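Local coordinates for CBS domain-containing protein (Pyrococcus horikoshii, PDB 2YZQ), which probably serves as a regulatory or sensor protein built of four CBS domains, and binds S-adenosylmethionine, although its cellular role remains uncharacterised, at residues I14-T19 with K43-I48; D77-A82 with G105-G110; D111-Y116 with F271-V276. One frame throughout, in Å; residues are numbered along the deposited sequence.

Interaction 1: residues I14-T19 with K43-I48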
ATOM      1  N   ILE A  14       5.175 -21.931   3.610  1.00 25.29           N
ATOM      2  CA  ILE A  14       5.432 -22.608   4.869  1.00 26.94           C
ATOM      3  C   ILE A  14       4.408 -23.715   5.041  1.00 25.58           C
ATOM      4  O   ILE A  14       3.204 -23.485   4.948  1.00 24.37           O
ATOM      5  CB  ILE A  14       5.342 -21.643   6.069  1.00 27.99           C
ATOM      6  CG1 ILE A  14       6.433 -20.576   5.958  1.00 29.73           C
ATOM      7  CG2 ILE A  14       5.481 -22.419   7.371  1.00 28.65           C
ATOM      8  CD1 ILE A  14       6.496 -19.629   7.141  1.00 31.82           C
ATOM      9  N   THR A  15       4.898 -24.925   5.282  1.00 27.89           N
ATOM     10  CA  THR A  15       4.025 -26.074   5.465  1.00 29.39           C
ATOM     11  C   THR A  15       3.761 -26.316   6.943  1.00 30.98           C
ATOM     12  O   THR A  15       4.687 -26.340   7.753  1.00 31.50           O
ATOM     13  CB  THR A  15       4.653 -27.346   4.865  1.00 29.28           C
ATOM     14  OG1 THR A  15       4.856 -27.162   3.459  1.00 29.13           O
ATOM     15  CG2 THR A  15       3.743 -28.547   5.094  1.00 29.59           C
ATOM     16  N   LEU A  16       2.490 -26.487   7.285  1.00 32.83           N
ATOM     17  CA  LEU A  16       2.094 -26.750   8.661  1.00 35.15           C
ATOM     18  C   LEU A  16       2.173 -28.257   8.883  1.00 37.00           C
ATOM     19  O   LEU A  16       1.990 -29.035   7.947  1.00 37.52           O
ATOM     20  CB  LEU A  16       0.661 -26.270   8.901  1.00 35.37           C
ATOM     21  CG  LEU A  16       0.369 -24.791   8.637  1.00 35.32           C
ATOM     22  CD1 LEU A  16      -1.117 -24.522   8.821  1.00 35.76           C
ATOM     23  CD2 LEU A  16       1.198 -23.930   9.579  1.00 34.94           C
ATOM     24  N   PRO A  17       2.441 -28.691  10.125  1.00 38.58           N
ATOM     25  CA  PRO A  17       2.674 -27.866  11.317  1.00 40.25           C
ATOM     26  C   PRO A  17       3.999 -27.108  11.271  1.00 41.13           C
ATOM     27  O   PRO A  17       4.960 -27.554  10.646  1.00 40.86           O
ATOM     28  CB  PRO A  17       2.644 -28.885  12.457  1.00 40.22           C
ATOM     29  CG  PRO A  17       1.784 -29.987  11.916  1.00 40.07           C
ATOM     30  CD  PRO A  17       2.285 -30.105  10.504  1.00 39.75           C
ATOM     31  N   ALA A  18       4.040 -25.963  11.946  1.00 42.83           N
ATOM     32  CA  ALA A  18       5.240 -25.140  11.996  1.00 44.75           C
ATOM     33  C   ALA A  18       5.294 -24.378  13.314  1.00 46.07           C
ATOM     34  O   ALA A  18       4.272 -24.194  13.975  1.00 46.21           O
ATOM     35  CB  ALA A  18       5.255 -24.167  10.826  1.00 44.43           C
ATOM     36  N   THR A  19       6.490 -23.936  13.690  1.00 47.84           N
ATOM     37  CA  THR A  19       6.686 -23.198  14.934  1.00 49.72           C
ATOM     38  C   THR A  19       5.982 -21.841  14.898  1.00 50.70           C
ATOM     39  O   THR A  19       6.681 -20.805  14.924  1.00 52.03           O
ATOM     40  CB  THR A  19       8.188 -22.974  15.213  1.00 49.94           C
ATOM     41  OG1 THR A  19       8.884 -24.223  15.117  1.00 49.98           O
ATOM     42  CG2 THR A  19       8.393 -22.403  16.609  1.00 49.61           C
ATOM     43  N   LYS A  43      -1.494 -27.726  -0.879  1.00 19.98           N
ATOM     44  CA  LYS A  43      -2.615 -26.860  -1.220  1.00 21.09           C
ATOM     45  C   LYS A  43      -2.642 -25.651  -0.291  1.00 20.72           C
ATOM     46  O   LYS A  43      -2.289 -25.751   0.882  1.00 19.25           O
ATOM     47  CB  LYS A  43      -3.938 -27.622  -1.104  1.00 24.28           C
ATOM     48  CG  LYS A  43      -4.025 -28.848  -1.999  1.00 28.75           C
ATOM     49  CD  LYS A  43      -5.417 -29.451  -1.966  1.00 32.12           C
ATOM     50  CE  LYS A  43      -5.505 -30.688  -2.843  1.00 34.58           C
ATOM     51  NZ  LYS A  43      -4.574 -31.756  -2.385  1.00 38.04           N
ATOM     52  N   LEU A  44      -3.059 -24.509  -0.825  1.00 19.83           N
ATOM     53  CA  LEU A  44      -3.133 -23.282  -0.041  1.00 20.65           C
ATOM     54  C   LEU A  44      -4.193 -23.387   1.050  1.00 20.65           C
ATOM     55  O   LEU A  44      -5.325 -23.798   0.791  1.00 20.25           O
ATOM     56  CB  LEU A  44      -3.462 -22.097  -0.952  1.00 19.33           C
ATOM     57  CG  LEU A  44      -3.533 -20.714  -0.295  1.00 19.57           C
ATOM     58  CD1 LEU A  44      -2.147 -20.261   0.138  1.00 19.27           C
ATOM     59  CD2 LEU A  44      -4.134 -19.728  -1.280  1.00 20.50           C
ATOM     60  N   VAL A  45      -3.820 -23.012   2.268  1.00 22.93           N
ATOM     61  CA  VAL A  45      -4.748 -23.043   3.389  1.00 25.63           C
ATOM     62  C   VAL A  45      -4.797 -21.686   4.090  1.00 26.90           C
ATOM     63  O   VAL A  45      -5.563 -21.497   5.034  1.00 28.08           O
ATOM     64  CB  VAL A  45      -4.371 -24.143   4.415  1.00 26.07           C
ATOM     65  CG1 VAL A  45      -4.491 -25.514   3.764  1.00 27.24           C
ATOM     66  CG2 VAL A  45      -2.960 -23.925   4.930  1.00 26.59           C
ATOM     67  N   GLY A  46      -3.985 -20.743   3.617  1.00 26.53           N
ATOM     68  CA  GLY A  46      -3.973 -19.414   4.212  1.00 27.82           C
ATOM     69  C   GLY A  46      -2.670 -18.662   4.019  1.00 29.22           C
ATOM     70  O   GLY A  46      -1.823 -19.060   3.221  1.00 28.04           O
ATOM     71  N   ILE A  47      -2.513 -17.558   4.743  1.00 29.66           N
ATOM     72  CA  ILE A  47      -1.299 -16.758   4.652  1.00 31.26           C
ATOM     73  C   ILE A  47      -0.910 -16.255   6.038  1.00 31.27           C
ATOM     74  O   ILE A  47      -1.770 -16.003   6.881  1.00 31.73           O
ATOM     75  CB  ILE A  47      -1.492 -15.548   3.704  1.00 32.36           C
ATOM     76  CG1 ILE A  47      -0.138 -14.910   3.388  1.00 33.34           C
ATOM     77  CG2 ILE A  47      -2.405 -14.517   4.348  1.00 33.36           C
ATOM     78  CD1 ILE A  47      -0.197 -13.864   2.291  1.00 34.85           C
ATOM     79  N   ILE A  48       0.390 -16.126   6.274  1.00 32.74           N
ATOM     80  CA  ILE A  48       0.881 -15.643   7.558  1.00 34.97           C
ATOM     81  C   ILE A  48       1.789 -14.436   7.348  1.00 36.24           C
ATOM     82  O   ILE A  48       2.699 -14.464   6.519  1.00 35.23           O
ATOM     83  CB  ILE A  48       1.659 -16.750   8.318  1.00 35.03           C
ATOM     84  CG1 ILE A  48       2.071 -16.241   9.703  1.00 35.53           C
ATOM     85  CG2 ILE A  48       2.885 -17.177   7.525  1.00 35.11           C
ATOM     86  CD1 ILE A  48       0.899 -15.887  10.595  1.00 36.24           C
TER
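The main chain of Ile14 hydrogen-bonds to both Pro36 and Val38 of strand 34-38. Leu16 bonds likewise to Val38 and Val45 to Val37, whereas between 14-19 and 43-48 themselves there is no polar bond. The two segments therefore meet only through side chains that reach across the face of the strand between them. The spacing agrees: Ile14 CA and Ile48 CA are 8.7 Å apart, Leu16 CA and Val45 CA 9.4 Å, roughly two strand separations. Ile14 ends in CD1, which approaches Ile48 CG2 at 4.4 Å. Ile48 presents that short branch because its CG1 stands anti to the backbone N (chi1 -176°), which leads the longer CG1-CD1 arm away. The second touch is tip to tip, Leu16 CD1 against Val45 CG2 at 4.3 Å.

Strand 14-15 runs parallel to 34-38, and 44-49 antiparallel to it, as in the sheet of a CBS domain. A classic beta bulge places Val45 and Gly46 together across from the single residue Val37. The extra residue is consistent with the register, in which two steps from Ile14 to Leu16 match three from Val45 to Ile48, and with Val45 and Ile48 pointing to the same face. Gly46 adopts a phi of 155°, a region where a side chain would collide with the carbonyl O of Val45. On the other face Leu44 and Ile47 pack against strand 93-97. The contact itself is light, burying 88 Å² between four partly exposed residues, and beyond Leu16 the chain leaves the sheet through a cis peptide bond before Pro17.

Interaction 2: residues D77-A82 with G105-G110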
ATOM      1  N   ASP A  77      -6.118 -15.233 -14.923  1.00 17.93           N
ATOM      2  CA  ASP A  77      -7.205 -14.310 -14.630  1.00 19.11           C
ATOM      3  C   ASP A  77      -6.725 -12.905 -14.982  1.00 18.75           C
ATOM      4  O   ASP A  77      -5.523 -12.652 -15.093  1.00 17.92           O
ATOM      5  CB  ASP A  77      -7.598 -14.364 -13.149  1.00 19.08           C
ATOM      6  CG  ASP A  77      -8.424 -15.590 -12.806  1.00 21.90           C
ATOM      7  OD1 ASP A  77      -9.161 -16.075 -13.690  1.00 26.60           O
ATOM      8  OD2 ASP A  77      -8.354 -16.056 -11.650  1.00 22.27           O
ATOM      9  N   THR A  78      -7.666 -11.989 -15.166  1.00 18.83           N
ATOM     10  CA  THR A  78      -7.311 -10.617 -15.502  1.00 19.97           C
ATOM     11  C   THR A  78      -6.864  -9.872 -14.253  1.00 18.63           C
ATOM     12  O   THR A  78      -7.186 -10.272 -13.134  1.00 19.00           O
ATOM     13  CB  THR A  78      -8.510  -9.863 -16.086  1.00 19.89           C
ATOM     14  OG1 THR A  78      -9.560  -9.827 -15.111  1.00 20.92           O
ATOM     15  CG2 THR A  78      -9.012 -10.551 -17.349  1.00 21.71           C
ATOM     16  N   LEU A  79      -6.113  -8.790 -14.441  1.00 19.10           N
ATOM     17  CA  LEU A  79      -5.671  -7.995 -13.303  1.00 19.96           C
ATOM     18  C   LEU A  79      -6.907  -7.368 -12.678  1.00 19.91           C
ATOM     19  O   LEU A  79      -6.940  -7.097 -11.479  1.00 19.65           O
ATOM     20  CB  LEU A  79      -4.702  -6.893 -13.740  1.00 20.29           C
ATOM     21  CG  LEU A  79      -3.274  -7.316 -14.076  1.00 21.86           C
ATOM     22  CD1 LEU A  79      -2.471  -6.092 -14.486  1.00 23.96           C
ATOM     23  CD2 LEU A  79      -2.639  -7.990 -12.867  1.00 20.48           C
ATOM     24  N   LYS A  80      -7.924  -7.143 -13.503  1.00 20.10           N
ATOM     25  CA  LYS A  80      -9.169  -6.557 -13.024  1.00 20.37           C
ATOM     26  C   LYS A  80      -9.781  -7.443 -11.949  1.00 19.50           C
ATOM     27  O   LYS A  80     -10.248  -6.954 -10.924  1.00 18.91           O
ATOM     28  CB  LYS A  80     -10.165  -6.391 -14.175  1.00 22.80           C
ATOM     29  CG  LYS A  80     -11.537  -5.898 -13.727  1.00 25.69           C
ATOM     30  CD  LYS A  80     -12.479  -5.697 -14.903  1.00 29.24           C
ATOM     31  CE  LYS A  80     -13.822  -5.151 -14.442  1.00 32.38           C
ATOM     32  NZ  LYS A  80     -14.725  -4.861 -15.591  1.00 33.60           N
ATOM     33  N   LYS A  81      -9.777  -8.751 -12.184  1.00 18.90           N
ATOM     34  CA  LYS A  81     -10.338  -9.687 -11.216  1.00 19.04           C
ATOM     35  C   LYS A  81      -9.577  -9.644  -9.894  1.00 18.11           C
ATOM     36  O   LYS A  81     -10.183  -9.644  -8.824  1.00 19.02           O
ATOM     37  CB  LYS A  81     -10.320 -11.108 -11.784  1.00 21.60           C
ATOM     38  CG  LYS A  81     -10.929 -12.153 -10.862  1.00 24.55           C
ATOM     39  CD  LYS A  81     -11.021 -13.507 -11.545  1.00 27.81           C
ATOM     40  CE  LYS A  81     -11.568 -14.558 -10.595  1.00 30.90           C
ATOM     41  NZ  LYS A  81     -12.889 -14.161 -10.035  1.00 34.43           N
ATOM     42  N   ALA A  82      -8.249  -9.612  -9.970  1.00 17.20           N
ATOM     43  CA  ALA A  82      -7.416  -9.568  -8.776  1.00 16.55           C
ATOM     44  C   ALA A  82      -7.609  -8.249  -8.034  1.00 17.39           C
ATOM     45  O   ALA A  82      -7.643  -8.215  -6.803  1.00 17.78           O
ATOM     46  CB  ALA A  82      -5.945  -9.751  -9.154  1.00 18.02           C
ATOM     47  N   GLY A 105       2.241 -18.325  -7.337  1.00 13.02           N
ATOM     48  CA  GLY A 105       2.671 -16.943  -7.410  1.00 13.13           C
ATOM     49  C   GLY A 105       1.979 -16.097  -6.363  1.00 13.62           C
ATOM     50  O   GLY A 105       1.058 -16.561  -5.694  1.00 13.65           O
ATOM     51  N   ILE A 106       2.451 -14.865  -6.211  1.00 15.22           N
ATOM     52  CA  ILE A 106       1.874 -13.912  -5.274  1.00 16.74           C
ATOM     53  C   ILE A 106       1.816 -12.577  -6.003  1.00 15.03           C
ATOM     54  O   ILE A 106       2.762 -12.192  -6.692  1.00 14.41           O
ATOM     55  CB  ILE A 106       2.736 -13.757  -4.000  1.00 18.10           C
ATOM     56  CG1 ILE A 106       2.723 -15.055  -3.193  1.00 23.10           C
ATOM     57  CG2 ILE A 106       2.205 -12.597  -3.148  1.00 20.86           C
ATOM     58  CD1 ILE A 106       1.341 -15.492  -2.734  1.00 26.99           C
ATOM     59  N   LEU A 107       0.695 -11.881  -5.869  1.00 15.55           N
ATOM     60  CA  LEU A 107       0.524 -10.592  -6.524  1.00 15.28           C
ATOM     61  C   LEU A 107       0.137  -9.557  -5.481  1.00 15.49           C
ATOM     62  O   LEU A 107      -0.876  -9.706  -4.805  1.00 17.00           O
ATOM     63  CB  LEU A 107      -0.572 -10.679  -7.583  1.00 16.03           C
ATOM     64  CG  LEU A 107      -0.952  -9.369  -8.277  1.00 17.56           C
ATOM     65  CD1 LEU A 107       0.201  -8.899  -9.159  1.00 17.21           C
ATOM     66  CD2 LEU A 107      -2.206  -9.579  -9.105  1.00 18.75           C
ATOM     67  N   THR A 108       0.947  -8.514  -5.354  1.00 15.21           N
ATOM     68  CA  THR A 108       0.669  -7.466  -4.378  1.00 15.77           C
ATOM     69  C   THR A 108       0.270  -6.163  -5.048  1.00 15.51           C
ATOM     70  O   THR A 108       0.398  -6.004  -6.257  1.00 13.55           O
ATOM     71  CB  THR A 108       1.900  -7.159  -3.509  1.00 15.95           C
ATOM     72  OG1 THR A 108       2.892  -6.495  -4.303  1.00 17.16           O
ATOM     73  CG2 THR A 108       2.486  -8.439  -2.945  1.00 17.97           C
ATOM     74  N   VAL A 109      -0.223  -5.230  -4.241  1.00 15.74           N
ATOM     75  CA  VAL A 109      -0.597  -3.923  -4.754  1.00 15.85           C
ATOM     76  C   VAL A 109       0.678  -3.288  -5.299  1.00 14.69           C
ATOM     77  O   VAL A 109       0.663  -2.648  -6.349  1.00 14.89           O
ATOM     78  CB  VAL A 109      -1.172  -3.027  -3.638  1.00 16.46           C
ATOM     79  CG1 VAL A 109      -1.332  -1.604  -4.149  1.00 15.57           C
ATOM     80  CG2 VAL A 109      -2.513  -3.571  -3.181  1.00 18.00           C
ATOM     81  N   GLY A 110       1.777  -3.486  -4.577  1.00 15.63           N
ATOM     82  CA  GLY A 110       3.057  -2.942  -4.997  1.00 14.66           C
ATOM     83  C   GLY A 110       3.440  -3.430  -6.383  1.00 15.21           C
ATOM     84  O   GLY A 110       3.920  -2.654  -7.211  1.00 15.38           O
TER
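This is a buried, wholly apolar helix-on-sheet contact, in which Leu79 and Ala82 in the first turn of helix 79-89 pack on Leu107 near the end of strand 103-108. Both elements belong to one CBS domain, where helices cover a face of a small mixed sheet. The evidence converges on a single methyl, Leu107 CD2, which lies 3.7 Å from Ala82 CB and 4.1 Å from Leu79 CD2. Leu79 and Ala82 are three residues apart, hence on the same side of the helix, and between them they receive this one branch. In Leu107 a chi1 of 175° sets CG anti to the backbone N, and chi2 of 68° then places CD2 against the helix; the side chain crosses that of Leu79 at about a right angle. Ala82, with nothing beyond CB, lets the helix come close, its CA being 8.3 Å from Leu107 CA.

All three residues are buried, and the segments hide 91 Å² from each other. Ile6 of helix 3-6 touches both leucines, while Leu107 also meets Ile112 and Leu79 meets Tyr116, so the N-terminal helix and helix 109-117 close round the same cluster.

Side-chain caps hold the starts of both helices. Thr78 is the N-cap of helix 79-89: its OG1 accepts from Lys81 N at 3.1 Å with an N-H...O angle of 152°, while Thr78 O receives Lys81 N and Ala82 N only weakly. Directly after Leu107, Thr108 caps helix 109-117 in a reciprocal capping box: Thr108 OG1 bonds to the backbone N of Asp111, and Asp111 OD2 in return accepts from Thr108 N.

Interaction 3: residues D111-Y116 with F271-V276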
ATOM      1  N   ASP A 111       3.225  -4.717  -6.639  1.00 15.71           N
ATOM      2  CA  ASP A 111       3.551  -5.286  -7.943  1.00 14.37           C
ATOM      3  C   ASP A 111       2.753  -4.608  -9.045  1.00 14.30           C
ATOM      4  O   ASP A 111       3.281  -4.314 -10.117  1.00 14.82           O
ATOM      5  CB  ASP A 111       3.248  -6.787  -7.990  1.00 14.94           C
ATOM      6  CG  ASP A 111       4.127  -7.600  -7.067  1.00 15.28           C
ATOM      7  OD1 ASP A 111       5.324  -7.273  -6.925  1.00 16.85           O
ATOM      8  OD2 ASP A 111       3.617  -8.589  -6.497  1.00 16.04           O
ATOM      9  N   ILE A 112       1.471  -4.374  -8.789  1.00 12.83           N
ATOM     10  CA  ILE A 112       0.621  -3.744  -9.785  1.00 12.91           C
ATOM     11  C   ILE A 112       1.105  -2.326 -10.080  1.00 14.05           C
ATOM     12  O   ILE A 112       1.151  -1.912 -11.229  1.00 13.97           O
ATOM     13  CB  ILE A 112      -0.852  -3.734  -9.323  1.00 13.85           C
ATOM     14  CG1 ILE A 112      -1.355  -5.180  -9.228  1.00 14.40           C
ATOM     15  CG2 ILE A 112      -1.704  -2.927 -10.296  1.00 15.06           C
ATOM     16  CD1 ILE A 112      -2.792  -5.322  -8.788  1.00 16.74           C
ATOM     17  N   ILE A 113       1.490  -1.596  -9.041  1.00 14.19           N
ATOM     18  CA  ILE A 113       1.977  -0.232  -9.223  1.00 15.47           C
ATOM     19  C   ILE A 113       3.297  -0.185  -9.998  1.00 15.04           C
ATOM     20  O   ILE A 113       3.409   0.502 -11.016  1.00 15.34           O
ATOM     21  CB  ILE A 113       2.206   0.467  -7.861  1.00 17.72           C
ATOM     22  CG1 ILE A 113       0.885   0.565  -7.094  1.00 22.80           C
ATOM     23  CG2 ILE A 113       2.833   1.845  -8.075  1.00 16.37           C
ATOM     24  CD1 ILE A 113      -0.225   1.239  -7.851  1.00 24.39           C
ATOM     25  N   ARG A 114       4.282  -0.928  -9.512  1.00 16.45           N
ATOM     26  CA  ARG A 114       5.616  -0.946 -10.108  1.00 17.31           C
ATOM     27  C   ARG A 114       5.775  -1.647 -11.455  1.00 17.28           C
ATOM     28  O   ARG A 114       6.483  -1.151 -12.335  1.00 18.18           O
ATOM     29  CB  ARG A 114       6.604  -1.561  -9.112  1.00 18.80           C
ATOM     30  CG  ARG A 114       6.754  -0.774  -7.818  1.00 24.16           C
ATOM     31  CD  ARG A 114       7.493  -1.577  -6.759  1.00 28.01           C
ATOM     32  NE  ARG A 114       6.710  -2.729  -6.316  1.00 32.63           N
ATOM     33  CZ  ARG A 114       7.062  -3.539  -5.323  1.00 34.80           C
ATOM     34  NH1 ARG A 114       8.193  -3.329  -4.660  1.00 36.45           N
ATOM     35  NH2 ARG A 114       6.280  -4.555  -4.984  1.00 34.73           N
ATOM     36  N   ARG A 115       5.125  -2.794 -11.616  1.00 16.93           N
ATOM     37  CA  ARG A 115       5.253  -3.568 -12.848  1.00 16.33           C
ATOM     38  C   ARG A 115       4.199  -3.294 -13.906  1.00 17.23           C
ATOM     39  O   ARG A 115       4.399  -3.605 -15.081  1.00 17.58           O
ATOM     40  CB  ARG A 115       5.240  -5.061 -12.518  1.00 16.88           C
ATOM     41  CG  ARG A 115       6.335  -5.494 -11.563  1.00 19.16           C
ATOM     42  CD  ARG A 115       6.114  -6.922 -11.072  1.00 20.72           C
ATOM     43  NE  ARG A 115       7.173  -7.339 -10.154  1.00 23.89           N
ATOM     44  CZ  ARG A 115       7.150  -8.456  -9.434  1.00 22.74           C
ATOM     45  NH1 ARG A 115       6.117  -9.285  -9.515  1.00 22.34           N
ATOM     46  NH2 ARG A 115       8.166  -8.746  -8.629  1.00 24.51           N
ATOM     47  N   TYR A 116       3.081  -2.705 -13.500  1.00 16.31           N
ATOM     48  CA  TYR A 116       2.004  -2.443 -14.440  1.00 14.99           C
ATOM     49  C   TYR A 116       1.697  -0.966 -14.675  1.00 16.10           C
ATOM     50  O   TYR A 116       2.009  -0.426 -15.736  1.00 16.56           O
ATOM     51  CB  TYR A 116       0.748  -3.183 -13.970  1.00 17.13           C
ATOM     52  CG  TYR A 116      -0.426  -3.086 -14.910  1.00 19.99           C
ATOM     53  CD1 TYR A 116      -0.326  -3.522 -16.230  1.00 22.05           C
ATOM     54  CD2 TYR A 116      -1.649  -2.581 -14.472  1.00 22.42           C
ATOM     55  CE1 TYR A 116      -1.417  -3.462 -17.091  1.00 23.81           C
ATOM     56  CE2 TYR A 116      -2.744  -2.520 -15.322  1.00 24.11           C
ATOM     57  CZ  TYR A 116      -2.622  -2.961 -16.630  1.00 24.61           C
ATOM     58  OH  TYR A 116      -3.706  -2.906 -17.476  1.00 27.31           O
ATOM     59  N   PHE A 271      -3.568   1.780  -3.311  1.00 11.71           N
ATOM     60  CA  PHE A 271      -4.806   1.015  -3.245  1.00 13.15           C
ATOM     61  C   PHE A 271      -5.922   1.684  -4.049  1.00 13.49           C
ATOM     62  O   PHE A 271      -6.798   1.011  -4.593  1.00 14.60           O
ATOM     63  CB  PHE A 271      -5.243   0.872  -1.782  1.00 14.86           C
ATOM     64  CG  PHE A 271      -6.079  -0.348  -1.510  1.00 19.33           C
ATOM     65  CD1 PHE A 271      -5.508  -1.618  -1.546  1.00 21.62           C
ATOM     66  CD2 PHE A 271      -7.433  -0.232  -1.214  1.00 22.19           C
ATOM     67  CE1 PHE A 271      -6.272  -2.756  -1.287  1.00 22.03           C
ATOM     68  CE2 PHE A 271      -8.211  -1.367  -0.955  1.00 23.09           C
ATOM     69  CZ  PHE A 271      -7.625  -2.631  -0.993  1.00 24.24           C
ATOM     70  N   ASP A 272      -5.887   3.011  -4.128  1.00 12.01           N
ATOM     71  CA  ASP A 272      -6.911   3.746  -4.863  1.00 13.12           C
ATOM     72  C   ASP A 272      -6.761   3.557  -6.363  1.00 14.14           C
ATOM     73  O   ASP A 272      -7.734   3.640  -7.111  1.00 14.62           O
ATOM     74  CB  ASP A 272      -6.848   5.239  -4.525  1.00 12.27           C
ATOM     75  CG  ASP A 272      -7.220   5.522  -3.084  1.00 12.48           C
ATOM     76  OD1 ASP A 272      -8.275   5.025  -2.648  1.00 13.46           O
ATOM     77  OD2 ASP A 272      -6.466   6.239  -2.392  1.00 13.11           O
ATOM     78  N   LEU A 273      -5.533   3.314  -6.804  1.00 14.16           N
ATOM     79  CA  LEU A 273      -5.277   3.117  -8.222  1.00 15.24           C
ATOM     80  C   LEU A 273      -5.894   1.813  -8.725  1.00 16.31           C
ATOM     81  O   LEU A 273      -6.155   1.667  -9.917  1.00 16.88           O
ATOM     82  CB  LEU A 273      -3.768   3.150  -8.483  1.00 13.86           C
ATOM     83  CG  LEU A 273      -3.137   4.524  -8.223  1.00 15.07           C
ATOM     84  CD1 LEU A 273      -1.638   4.466  -8.479  1.00 14.96           C
ATOM     85  CD2 LEU A 273      -3.788   5.566  -9.122  1.00 16.65           C
ATOM     86  N   LEU A 274      -6.149   0.876  -7.815  1.00 16.67           N
ATOM     87  CA  LEU A 274      -6.754  -0.401  -8.194  1.00 17.31           C
ATOM     88  C   LEU A 274      -8.136  -0.173  -8.801  1.00 17.71           C
ATOM     89  O   LEU A 274      -8.595  -0.942  -9.641  1.00 17.74           O
ATOM     90  CB  LEU A 274      -6.884  -1.316  -6.976  1.00 18.31           C
ATOM     91  CG  LEU A 274      -5.592  -1.744  -6.276  1.00 18.61           C
ATOM     92  CD1 LEU A 274      -5.934  -2.567  -5.052  1.00 18.55           C
ATOM     93  CD2 LEU A 274      -4.717  -2.546  -7.233  1.00 19.85           C
ATOM     94  N   LYS A 275      -8.796   0.898  -8.375  1.00 18.16           N
ATOM     95  CA  LYS A 275     -10.128   1.207  -8.873  1.00 18.55           C
ATOM     96  C   LYS A 275     -10.131   1.498 -10.372  1.00 18.14           C
ATOM     97  O   LYS A 275     -11.163   1.384 -11.038  1.00 19.54           O
ATOM     98  CB  LYS A 275     -10.702   2.393  -8.099  1.00 20.14           C
ATOM     99  CG  LYS A 275     -10.741   2.154  -6.594  1.00 23.44           C
ATOM    100  CD  LYS A 275     -11.389   3.311  -5.860  1.00 26.20           C
ATOM    101  CE  LYS A 275     -10.600   4.599  -6.034  1.00 24.69           C
ATOM    102  NZ  LYS A 275     -11.331   5.740  -5.411  1.00 32.45           N
ATOM    103  N   VAL A 276      -8.973   1.883 -10.899  1.00 18.11           N
ATOM    104  CA  VAL A 276      -8.850   2.173 -12.318  1.00 20.13           C
ATOM    105  C   VAL A 276      -9.077   0.898 -13.134  1.00 21.55           C
ATOM    106  O   VAL A 276      -9.630   0.943 -14.233  1.00 21.32           O
ATOM    107  CB  VAL A 276      -7.451   2.731 -12.646  1.00 20.17           C
ATOM    108  CG1 VAL A 276      -7.309   2.948 -14.145  1.00 22.56           C
ATOM    109  CG2 VAL A 276      -7.229   4.031 -11.887  1.00 21.77           C
TER
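Ile112 and Leu274 cross at about a right angle, and so do Ile113 and Leu273; these two pairs make up the contact. In the first, Ile112 CD1 meets Leu274 CD2 at 3.7 Å. In the second, Ile113 CD1 lies 3.6 Å from Leu273 CD1 and 4.1 Å from Leu273 CB, so this methyl rests along the root of the leucine as well as at its tip. The isoleucines differ beyond a common first torsion: Ile112 runs straight out (chi2 180°), whereas Ile113 bends at CG1 (chi2 -55°), which brings CD1 against Leu273.

Neighbours on one segment thus meet neighbours on the other in reversed order, with Ile112 CA 8.3 Å from Leu274 CA and Ile113 CA 8.1 Å from Leu273 CA. The two pairs bury 153 Å², with no exposed residue among the four.

This is interdomain packing, joining helix 109-117 of the 62-118 CBS range to the C-terminal segment of the 223-279 range. Leu273 lies about 9 Å, side chain to side chain, from Gln254 of the S-adenosylmethionine site. Helix 79-89 adds Met86 beside Ile112 and Leu274, while helix 240-250 adds Met247 beside Ile113 and Leu273.

In the fold
All three contacts are apolar across their segments, yet they differ in depth. Interaction 1 is a surface contact within a three-stranded sheet, its centre 24 Å from that of the chain. Interactions 2 and 3 are buried, at 14 and 9 Å, and share helix 109-117, with Val109 CG2 of the one meeting Phe271 CD1 of the other at 3.9 Å. Interaction 2 joins helix to strand inside one CBS domain; interaction 3 joins helix 109-117 to residues 271-276 of another CBS domain, far apart in sequence, and covers the most area. Interaction 1 stands apart, its nearest atoms about 6 Å from interaction 2 and about 11 Å from interaction 3.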